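Local structure of putative uncharacterized protein (Enterococcus faecalis, 4EC6) at residues A[60-68]-A[80-88]; A[100-108]-A[119-127]. The protein is a potential conjugative-transfer protein whose C-terminal, NTF2-like domain resembles VirB8 proteins of type IV secretion systems and probably serves the plasmid transfer machinery. One frame throughout, in Å; residues are numbered along the deposited sequence.

Contacts 1 and 2 sample the helical layer and the antiparallel sheet of an NTF2-like domain. Contact 1 is the more buried: helix 54-68 meets segment 80-88, which begins on helix 75-82, almost wholly through aromatic rings and aliphatic branches. Contact 2 pairs strands 101-112 and 117-126, is partly buried, and rests on a ladder of backbone hydrogen bonds; its Leu102, Val105 and Tyr107 row points the same way as Tyr121 and Leu123, whereas the opposite face meets a neighbouring subunit. Helix 54-68 joins the layers: it presents Tyr67 and Phe64 to contact 1, while Arg62 NH1 lies 3.0 Å from Val105 O of contact 2, a weak, probable hydrogen bond.

Contact 1. Residues A[60-68]-A[80-88]; sequences FGRYFLTYY and SSLRTYVSE
Tyr85 lays one face of its ring over the backbone of helix 54-68 at Phe64, whose CA stands 4.1 Å from the centroid of that ring, 15° off its normal, in a CH-pi contact. With CG anti to its own carbonyl carbon (chi1 -64°), the ring reaches from segment 80-88 into a row of aromatic residues on the neighbouring helix. Phe60 comes to the edge of the ring, its CE1 3.6 Å from Tyr85 CD1, with the two planes inclined at 50°. Tyr67 meets the Tyr85 ring rim to rim, neither lying over the face of the other, with Tyr67 CD2 3.3 Å from Tyr85 CE2, and the three rings form an aromatic cluster. Tyr85 OH is set against carbon, 3.7 Å from Tyr63 CB. This is the helical layer of the NTF2-like fold: Phe64 and Phe60 also touch Val149 of strand 147-157, and Phe160 of a second subunit packs on both Phe60 and Tyr85. One face of the Tyr67 ring receives the backbone carbonyl of Ser81, with O 3.6 Å from Tyr67 CG. Leu82 holds its CG in the crowded position between N and carbonyl carbon; its CD2 branch reaches the edge of the Tyr68 ring, running alongside that side chain. Farther along the chain, Val86 CG2 meets Phe64 CE1 at 3.7 Å, approaching the ring obliquely.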
loop_
_atom_site.group_PDB
_atom_site.type_symbol
_atom_site.label_atom_id
_atom_site.label_comp_id
_atom_site.label_asym_id
_atom_site.label_seq_id
_atom_site.Cartn_x
_atom_site.Cartn_y
_atom_site.Cartn_z
ATOM N N PHE A 60 7.668 -6.764 -5.107
ATOM C CA PHE A 60 8.160 -7.225 -6.402
ATOM C C PHE A 60 7.010 -7.249 -7.435
ATOM O O PHE A 60 7.135 -6.735 -8.559
ATOM C CB PHE A 60 8.791 -8.605 -6.266
ATOM C CG PHE A 60 9.184 -9.211 -7.559
ATOM C CD1 PHE A 60 10.358 -8.832 -8.206
ATOM C CD2 PHE A 60 8.393 -10.145 -8.151
ATOM C CE1 PHE A 60 10.707 -9.390 -9.427
ATOM C CE2 PHE A 60 8.758 -10.708 -9.372
ATOM C CZ PHE A 60 9.913 -10.345 -10.002
ATOM N N GLY A 61 5.887 -7.838 -7.046
ATOM C CA GLY A 61 4.783 -7.935 -7.970
ATOM C C GLY A 61 4.317 -6.558 -8.414
ATOM O O GLY A 61 3.917 -6.366 -9.579
ATOM N N ARG A 62 4.386 -5.574 -7.524
ATOM C CA ARG A 62 3.941 -4.227 -7.910
ATOM C C ARG A 62 4.817 -3.650 -8.976
ATOM O O ARG A 62 4.327 -3.025 -9.904
ATOM C CB ARG A 62 3.850 -3.297 -6.705
ATOM C CG ARG A 62 2.581 -3.510 -5.898
ATOM C CD ARG A 62 2.845 -3.036 -4.487
ATOM N NE ARG A 62 1.734 -3.317 -3.575
ATOM C CZ ARG A 62 0.613 -2.579 -3.536
ATOM N NH1 ARG A 62 0.446 -1.558 -4.373
ATOM N NH2 ARG A 62 -0.345 -2.867 -2.697
ATOM N N TYR A 63 6.134 -3.844 -8.820
ATOM C CA TYR A 63 7.096 -3.306 -9.749
ATOM C C TYR A 63 6.888 -3.943 -11.117
ATOM O O TYR A 63 6.684 -3.224 -12.111
ATOM C CB TYR A 63 8.503 -3.454 -9.231
ATOM C CG TYR A 63 8.972 -2.247 -8.454
ATOM C CD1 TYR A 63 9.531 -1.128 -9.100
ATOM C CD2 TYR A 63 8.804 -2.197 -7.099
ATOM C CE1 TYR A 63 9.938 -0.019 -8.380
ATOM C CE2 TYR A 63 9.179 -1.099 -6.374
ATOM C CZ TYR A 63 9.753 -0.019 -6.999
ATOM O OH TYR A 63 10.124 1.044 -6.196
ATOM N N PHE A 64 6.803 -5.266 -11.146
ATOM C CA PHE A 64 6.428 -5.966 -12.365
ATOM C C PHE A 64 5.138 -5.416 -12.971
ATOM O O PHE A 64 5.103 -5.226 -14.180
ATOM C CB PHE A 64 6.310 -7.480 -12.128
ATOM C CG PHE A 64 5.669 -8.251 -13.275
ATOM C CD1 PHE A 64 6.349 -8.460 -14.466
ATOM C CD2 PHE A 64 4.395 -8.806 -13.132
ATOM C CE1 PHE A 64 5.778 -9.190 -15.493
ATOM C CE2 PHE A 64 3.815 -9.508 -14.157
ATOM C CZ PHE A 64 4.513 -9.708 -15.344
ATOM N N LEU A 65 4.089 -5.188 -12.179
ATOM C CA LEU A 65 2.822 -4.708 -12.774
ATOM C C LEU A 65 2.931 -3.348 -13.506
ATOM O O LEU A 65 2.287 -3.098 -14.519
ATOM C CB LEU A 65 1.701 -4.679 -11.739
ATOM C CG LEU A 65 1.166 -6.056 -11.380
ATOM C CD1 LEU A 65 0.273 -6.049 -10.152
ATOM C CD2 LEU A 65 0.386 -6.579 -12.552
ATOM N N THR A 66 3.762 -2.470 -12.965
ATOM C CA THR A 66 4.091 -1.236 -13.582
ATOM C C THR A 66 4.636 -1.446 -15.009
ATOM O O THR A 66 4.235 -0.755 -15.922
ATOM C CB THR A 66 5.100 -0.562 -12.671
ATOM O OG1 THR A 66 4.402 -0.116 -11.487
ATOM C CG2 THR A 66 5.721 0.600 -13.336
ATOM N N TYR A 67 5.529 -2.399 -15.228
ATOM C CA TYR A 67 6.044 -2.629 -16.560
ATOM C C TYR A 67 5.075 -3.466 -17.433
ATOM O O TYR A 67 4.870 -3.218 -18.606
ATOM C CB TYR A 67 7.454 -3.223 -16.463
ATOM C CG TYR A 67 8.407 -2.202 -15.970
ATOM C CD1 TYR A 67 8.778 -1.094 -16.794
ATOM C CD2 TYR A 67 8.903 -2.247 -14.673
ATOM C CE1 TYR A 67 9.635 -0.091 -16.346
ATOM C CE2 TYR A 67 9.763 -1.233 -14.203
ATOM C CZ TYR A 67 10.111 -0.175 -15.054
ATOM O OH TYR A 67 10.953 0.784 -14.621
ATOM N N TYR A 68 4.436 -4.431 -16.838
ATOM C CA TYR A 68 3.488 -5.235 -17.523
ATOM C C TYR A 68 2.335 -4.400 -18.007
ATOM O O TYR A 68 1.844 -4.636 -19.083
ATOM C CB TYR A 68 2.985 -6.318 -16.577
ATOM C CG TYR A 68 2.100 -7.322 -17.247
ATOM C CD1 TYR A 68 2.623 -8.210 -18.225
ATOM C CD2 TYR A 68 0.755 -7.419 -16.894
ATOM C CE1 TYR A 68 1.800 -9.133 -18.846
ATOM C CE2 TYR A 68 -0.075 -8.334 -17.515
ATOM C CZ TYR A 68 0.447 -9.164 -18.473
ATOM O OH TYR A 68 -0.384 -10.049 -19.013
ATOM N N SER A 80 11.355 -5.490 -23.601
ATOM C CA SER A 80 12.652 -5.269 -22.941
ATOM C C SER A 80 12.504 -4.724 -21.571
ATOM O O SER A 80 13.258 -5.076 -20.700
ATOM C CB SER A 80 13.492 -4.270 -23.707
ATOM O OG SER A 80 13.809 -4.851 -24.919
ATOM N N SER A 81 11.568 -3.803 -21.394
ATOM C CA SER A 81 11.430 -3.139 -20.117
ATOM C C SER A 81 10.859 -4.077 -19.049
ATOM O O SER A 81 10.946 -3.763 -17.899
ATOM C CB SER A 81 10.584 -1.861 -20.251
ATOM O OG SER A 81 11.050 -1.090 -21.338
ATOM N N LEU A 82 10.261 -5.198 -19.444
ATOM C CA LEU A 82 9.818 -6.152 -18.464
ATOM C C LEU A 82 10.655 -7.429 -18.369
ATOM O O LEU A 82 10.449 -8.247 -17.475
ATOM C CB LEU A 82 8.317 -6.436 -18.597
ATOM C CG LEU A 82 7.754 -7.082 -19.817
ATOM C CD1 LEU A 82 8.292 -8.502 -19.941
ATOM C CD2 LEU A 82 6.239 -7.052 -19.648
ATOM N N ARG A 83 11.644 -7.551 -19.249
ATOM C CA ARG A 83 12.513 -8.725 -19.359
ATOM C C ARG A 83 13.114 -9.206 -18.047
ATOM O O ARG A 83 13.069 -10.401 -17.778
ATOM C CB ARG A 83 13.580 -8.515 -20.452
ATOM C CG ARG A 83 14.556 -9.662 -20.732
ATOM C CD ARG A 83 14.095 -11.003 -20.146
ATOM N NE ARG A 83 13.497 -11.850 -21.145
ATOM C CZ ARG A 83 12.706 -12.894 -20.931
ATOM N NH1 ARG A 83 12.319 -13.293 -19.719
ATOM N NH2 ARG A 83 12.291 -13.552 -22.008
ATOM N N THR A 84 13.658 -8.292 -17.231
ATOM C CA THR A 84 14.351 -8.663 -15.993
ATOM C C THR A 84 13.444 -9.221 -14.957
ATOM O O THR A 84 13.916 -9.934 -14.126
ATOM C CB THR A 84 15.109 -7.513 -15.318
ATOM O OG1 THR A 84 14.225 -6.385 -15.132
ATOM C CG2 THR A 84 16.309 -7.090 -16.150
ATOM N N TYR A 85 12.156 -8.856 -14.991
ATOM C CA TYR A 85 11.141 -9.400 -14.070
ATOM C C TYR A 85 10.673 -10.783 -14.410
ATOM O O TYR A 85 10.219 -11.505 -13.529
ATOM C CB TYR A 85 9.911 -8.526 -14.034
ATOM C CG TYR A 85 10.199 -7.193 -13.496
ATOM C CD1 TYR A 85 10.278 -6.997 -12.123
ATOM C CD2 TYR A 85 10.417 -6.120 -14.339
ATOM C CE1 TYR A 85 10.559 -5.763 -11.592
ATOM C CE2 TYR A 85 10.741 -4.886 -13.805
ATOM C CZ TYR A 85 10.803 -4.729 -12.427
ATOM O OH TYR A 85 11.097 -3.494 -11.876
ATOM N N VAL A 86 10.756 -11.155 -15.680
ATOM C CA VAL A 86 10.285 -12.499 -16.085
ATOM C C VAL A 86 11.370 -13.546 -16.277
ATOM O O VAL A 86 12.393 -13.288 -16.884
ATOM C CB VAL A 86 9.354 -12.421 -17.302
ATOM C CG1 VAL A 86 8.661 -13.743 -17.531
ATOM C CG2 VAL A 86 8.314 -11.336 -17.034
ATOM N N SER A 87 11.155 -14.732 -15.721
ATOM C CA SER A 87 12.036 -15.850 -15.989
ATOM C C SER A 87 12.210 -16.048 -17.503
ATOM O O SER A 87 11.257 -15.965 -18.271
ATOM C CB SER A 87 11.502 -17.112 -15.315
ATOM O OG SER A 87 12.063 -18.294 -15.839
ATOM N N GLU A 88 13.452 -16.339 -17.907
ATOM C CA GLU A 88 13.785 -16.702 -19.285
ATOM C C GLU A 88 13.025 -17.927 -19.759
ATOM O O GLU A 88 12.929 -18.161 -20.935
ATOM C CB GLU A 88 15.262 -16.982 -19.426
ATOM C CG GLU A 88 16.080 -15.897 -20.115
ATOM C CD GLU A 88 17.424 -16.400 -20.720
ATOM O OE1 GLU A 88 17.619 -17.639 -20.973
ATOM O OE2 GLU A 88 18.294 -15.534 -20.997
#

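Contact 2. Residues A[100-108]-A[119-127]; sequences KTLKSVNYY and VEYLLNVSV
At the open end of a beta hairpin, the first in the four-stranded antiparallel sheet of this NTF2-like domain, Lys100 CG runs beside Val127 CG2. Thr101 and Ser126 form a hydrogen-bonded pair, bonded N to O in both directions; the Thr101 hydroxyl turns instead to Gln71. Leu102 then crosses to the helix-bearing face, where its CD1 packs 3.9 Å from Leu123 CD2. At Lys103 and Ser104 the register slips by one, for both residues stand opposite Asn124: a classic beta bulge. Lys103 N bonds Asn124 O at 2.8 Å, nearly in line with the C=O, while Asn124 N returns to Ser104 O, tilted 29° from the carbonyl plane. Beyond the bulge, Val105 divides its branches, CG1 meeting Tyr121 CD1 and CG2 lying alongside Leu123 CD2.

Asn106 pairs with Leu122 by two backbone bonds. A water lies among Ser104 OG, Asn106 ND2 and Leu122 O, at distances short enough to leave its exact position doubtful. Tyr107 swings its CG anti to the backbone N (chi1 -177°) and brings its edge to the Tyr121 face, a T-shaped pair with centroids 5.4 Å apart and planes at 67°; the Tyr121 hydroxyl bonds Asp58 O of helix 54-68. Tyr108 continues the ladder, its N bonded to Glu120 O. Its ring makes a cation-pi contact with Lys56 of the third subunit, while Leu122 CG sits over one face, 3.9 Å from the Tyr108 centroid, and Glu120 OE1 lies at the ring edge, 3.7 Å from Tyr108 CD2.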
loop_
_atom_site.group_PDB
_atom_site.type_symbol
_atom_site.label_atom_id
_atom_site.label_comp_id
_atom_site.label_asym_id
_atom_site.label_seq_id
_atom_site.Cartn_x
_atom_site.Cartn_y
_atom_site.Cartn_z
ATOM N N LYS A 100 -4.455 -0.884 -21.569
ATOM C CA LYS A 100 -5.203 -0.704 -20.332
ATOM C C LYS A 100 -4.380 0.138 -19.394
ATOM O O LYS A 100 -3.200 -0.012 -19.337
ATOM C CB LYS A 100 -5.500 -2.056 -19.736
ATOM C CG LYS A 100 -6.325 -2.883 -20.709
ATOM C CD LYS A 100 -6.432 -4.341 -20.337
ATOM C CE LYS A 100 -7.847 -4.713 -19.950
ATOM N NZ LYS A 100 -8.074 -6.136 -20.304
ATOM N N THR A 101 -5.021 1.061 -18.701
ATOM C CA THR A 101 -4.369 1.996 -17.816
ATOM C C THR A 101 -4.586 1.606 -16.352
ATOM O O THR A 101 -5.693 1.330 -15.887
ATOM C CB THR A 101 -4.959 3.378 -18.032
ATOM O OG1 THR A 101 -4.839 3.711 -19.425
ATOM C CG2 THR A 101 -4.258 4.414 -17.146
ATOM N N LEU A 102 -3.513 1.597 -15.607
ATOM C CA LEU A 102 -3.551 0.997 -14.314
ATOM C C LEU A 102 -3.805 2.147 -13.354
ATOM O O LEU A 102 -2.968 3.038 -13.241
ATOM C CB LEU A 102 -2.197 0.330 -14.079
ATOM C CG LEU A 102 -2.016 -0.627 -12.939
ATOM C CD1 LEU A 102 -2.883 -1.869 -13.091
ATOM C CD2 LEU A 102 -0.534 -0.969 -12.915
ATOM N N LYS A 103 -4.963 2.150 -12.698
ATOM C CA LYS A 103 -5.322 3.271 -11.792
ATOM C C LYS A 103 -4.953 2.986 -10.354
ATOM O O LYS A 103 -4.713 3.918 -9.596
ATOM C CB LYS A 103 -6.815 3.606 -11.815
ATOM C CG LYS A 103 -7.432 3.849 -13.182
ATOM C CD LYS A 103 -6.716 4.930 -13.990
ATOM C CE LYS A 103 -6.878 6.301 -13.353
ATOM N NZ LYS A 103 -5.618 7.074 -13.589
ATOM N N SER A 104 -4.960 1.711 -9.960
ATOM C CA SER A 104 -4.607 1.326 -8.613
ATOM C C SER A 104 -4.292 -0.161 -8.503
ATOM O O SER A 104 -4.814 -0.995 -9.272
ATOM C CB SER A 104 -5.676 1.734 -7.593
ATOM O OG SER A 104 -6.644 0.737 -7.469
ATOM N N VAL A 105 -3.452 -0.472 -7.513
ATOM C CA VAL A 105 -3.015 -1.818 -7.301
ATOM C C VAL A 105 -3.082 -2.132 -5.824
ATOM O O VAL A 105 -2.505 -1.421 -5.022
ATOM C CB VAL A 105 -1.541 -1.989 -7.794
ATOM C CG1 VAL A 105 -1.032 -3.390 -7.495
ATOM C CG2 VAL A 105 -1.451 -1.631 -9.261
ATOM N N ASN A 106 -3.772 -3.197 -5.464
ATOM C CA ASN A 106 -3.768 -3.663 -4.093
ATOM C C ASN A 106 -3.400 -5.109 -4.051
ATOM O O ASN A 106 -3.959 -5.913 -4.774
ATOM C CB ASN A 106 -5.137 -3.477 -3.432
ATOM C CG ASN A 106 -5.475 -2.016 -3.209
ATOM O OD1 ASN A 106 -4.996 -1.389 -2.295
ATOM N ND2 ASN A 106 -6.271 -1.480 -4.060
ATOM N N TYR A 107 -2.450 -5.449 -3.201
ATOM C CA TYR A 107 -2.049 -6.834 -3.007
ATOM C C TYR A 107 -3.176 -7.656 -2.442
ATOM O O TYR A 107 -3.797 -7.236 -1.496
ATOM C CB TYR A 107 -0.843 -6.893 -2.066
ATOM C CG TYR A 107 -0.294 -8.261 -1.846
ATOM C CD1 TYR A 107 0.205 -9.013 -2.914
ATOM C CD2 TYR A 107 -0.244 -8.807 -0.575
ATOM C CE1 TYR A 107 0.761 -10.272 -2.703
ATOM C CE2 TYR A 107 0.298 -10.050 -0.336
ATOM C CZ TYR A 107 0.800 -10.791 -1.392
ATOM O OH TYR A 107 1.320 -12.065 -1.174
ATOM N N TYR A 108 -3.407 -8.850 -2.982
ATOM C CA TYR A 108 -4.552 -9.675 -2.582
ATOM C C TYR A 108 -4.115 -11.059 -2.077
ATOM O O TYR A 108 -4.917 -11.978 -1.948
ATOM C CB TYR A 108 -5.573 -9.761 -3.734
ATOM C CG TYR A 108 -7.028 -9.946 -3.300
ATOM C CD1 TYR A 108 -7.602 -9.117 -2.369
ATOM C CD2 TYR A 108 -7.828 -10.955 -3.840
ATOM C CE1 TYR A 108 -8.904 -9.273 -1.951
ATOM C CE2 TYR A 108 -9.158 -11.121 -3.450
ATOM C CZ TYR A 108 -9.684 -10.267 -2.491
ATOM O OH TYR A 108 -10.999 -10.398 -2.061
ATOM N N VAL A 119 0.588 -15.274 -6.755
ATOM C CA VAL A 119 0.187 -14.013 -6.122
ATOM C C VAL A 119 -1.036 -13.419 -6.805
ATOM O O VAL A 119 -1.215 -13.547 -8.005
ATOM C CB VAL A 119 1.347 -12.970 -6.034
ATOM C CG1 VAL A 119 2.586 -13.600 -5.472
ATOM C CG2 VAL A 119 1.713 -12.391 -7.384
ATOM N N GLU A 120 -1.876 -12.736 -6.062
ATOM C CA GLU A 120 -2.996 -12.011 -6.680
ATOM C C GLU A 120 -3.002 -10.567 -6.295
ATOM O O GLU A 120 -2.604 -10.221 -5.177
ATOM C CB GLU A 120 -4.314 -12.606 -6.234
ATOM C CG GLU A 120 -4.385 -14.106 -6.443
ATOM C CD GLU A 120 -5.699 -14.694 -5.987
ATOM O OE1 GLU A 120 -6.506 -13.990 -5.378
ATOM O OE2 GLU A 120 -5.938 -15.878 -6.226
ATOM N N TYR A 121 -3.471 -9.724 -7.220
ATOM C CA TYR A 121 -3.746 -8.314 -6.956
ATOM C C TYR A 121 -5.129 -7.920 -7.450
ATOM O O TYR A 121 -5.630 -8.445 -8.453
ATOM C CB TYR A 121 -2.703 -7.421 -7.610
ATOM C CG TYR A 121 -1.270 -7.685 -7.188
ATOM C CD1 TYR A 121 -0.579 -6.770 -6.388
ATOM C CD2 TYR A 121 -0.597 -8.835 -7.590
ATOM C CE1 TYR A 121 0.718 -6.998 -5.971
ATOM C CE2 TYR A 121 0.716 -9.074 -7.200
ATOM C CZ TYR A 121 1.360 -8.139 -6.385
ATOM O OH TYR A 121 2.638 -8.380 -5.987
ATOM N N LEU A 122 -5.746 -6.963 -6.765
ATOM C CA LEU A 122 -6.951 -6.315 -7.289
ATOM C C LEU A 122 -6.555 -5.024 -7.968
ATOM O O LEU A 122 -5.804 -4.253 -7.398
ATOM C CB LEU A 122 -7.948 -5.998 -6.174
ATOM C CG LEU A 122 -8.575 -7.215 -5.563
ATOM C CD1 LEU A 122 -9.878 -6.739 -4.941
ATOM C CD2 LEU A 122 -8.836 -8.351 -6.578
ATOM N N LEU A 123 -7.071 -4.774 -9.166
ATOM C CA LEU A 123 -6.700 -3.603 -9.926
ATOM C C LEU A 123 -7.930 -2.795 -10.310
ATOM O O LEU A 123 -9.023 -3.338 -10.509
ATOM C CB LEU A 123 -5.989 -4.043 -11.201
ATOM C CG LEU A 123 -4.913 -5.122 -11.163
ATOM C CD1 LEU A 123 -4.439 -5.516 -12.553
ATOM C CD2 LEU A 123 -3.720 -4.603 -10.380
ATOM N N ASN A 124 -7.762 -1.497 -10.407
ATOM C CA ASN A 124 -8.716 -0.712 -11.147
ATOM C C ASN A 124 -7.996 -0.445 -12.453
ATOM O O ASN A 124 -6.951 0.242 -12.457
ATOM C CB ASN A 124 -9.025 0.627 -10.472
ATOM C CG ASN A 124 -9.864 0.488 -9.194
ATOM O OD1 ASN A 124 -10.731 -0.400 -9.067
ATOM N ND2 ASN A 124 -9.629 1.412 -8.233
ATOM N N VAL A 125 -8.511 -1.004 -13.547
ATOM C CA VAL A 125 -8.029 -0.597 -14.872
ATOM C C VAL A 125 -9.048 0.278 -15.596
ATOM O O VAL A 125 -10.256 0.272 -15.309
ATOM C CB VAL A 125 -7.471 -1.768 -15.744
ATOM C CG1 VAL A 125 -6.664 -2.714 -14.883
ATOM C CG2 VAL A 125 -8.557 -2.562 -16.426
ATOM N N SER A 126 -8.521 1.047 -16.519
ATOM C CA SER A 126 -9.298 2.026 -17.258
ATOM C C SER A 126 -9.038 1.768 -18.745
ATOM O O SER A 126 -7.883 1.595 -19.174
ATOM C CB SER A 126 -8.867 3.423 -16.820
ATOM O OG SER A 126 -9.468 4.434 -17.584
ATOM N N VAL A 127 -10.113 1.681 -19.518
ATOM C CA VAL A 127 -9.977 1.394 -20.947
ATOM C C VAL A 127 -10.345 2.570 -21.857
ATOM O O VAL A 127 -9.583 2.902 -22.766
ATOM C CB VAL A 127 -10.689 0.079 -21.362
ATOM C CG1 VAL A 127 -10.845 0.010 -22.876
ATOM C CG2 VAL A 127 -9.914 -1.135 -20.842
HETATM O O HOH W 1 -6.819 -2.030 -6.464
#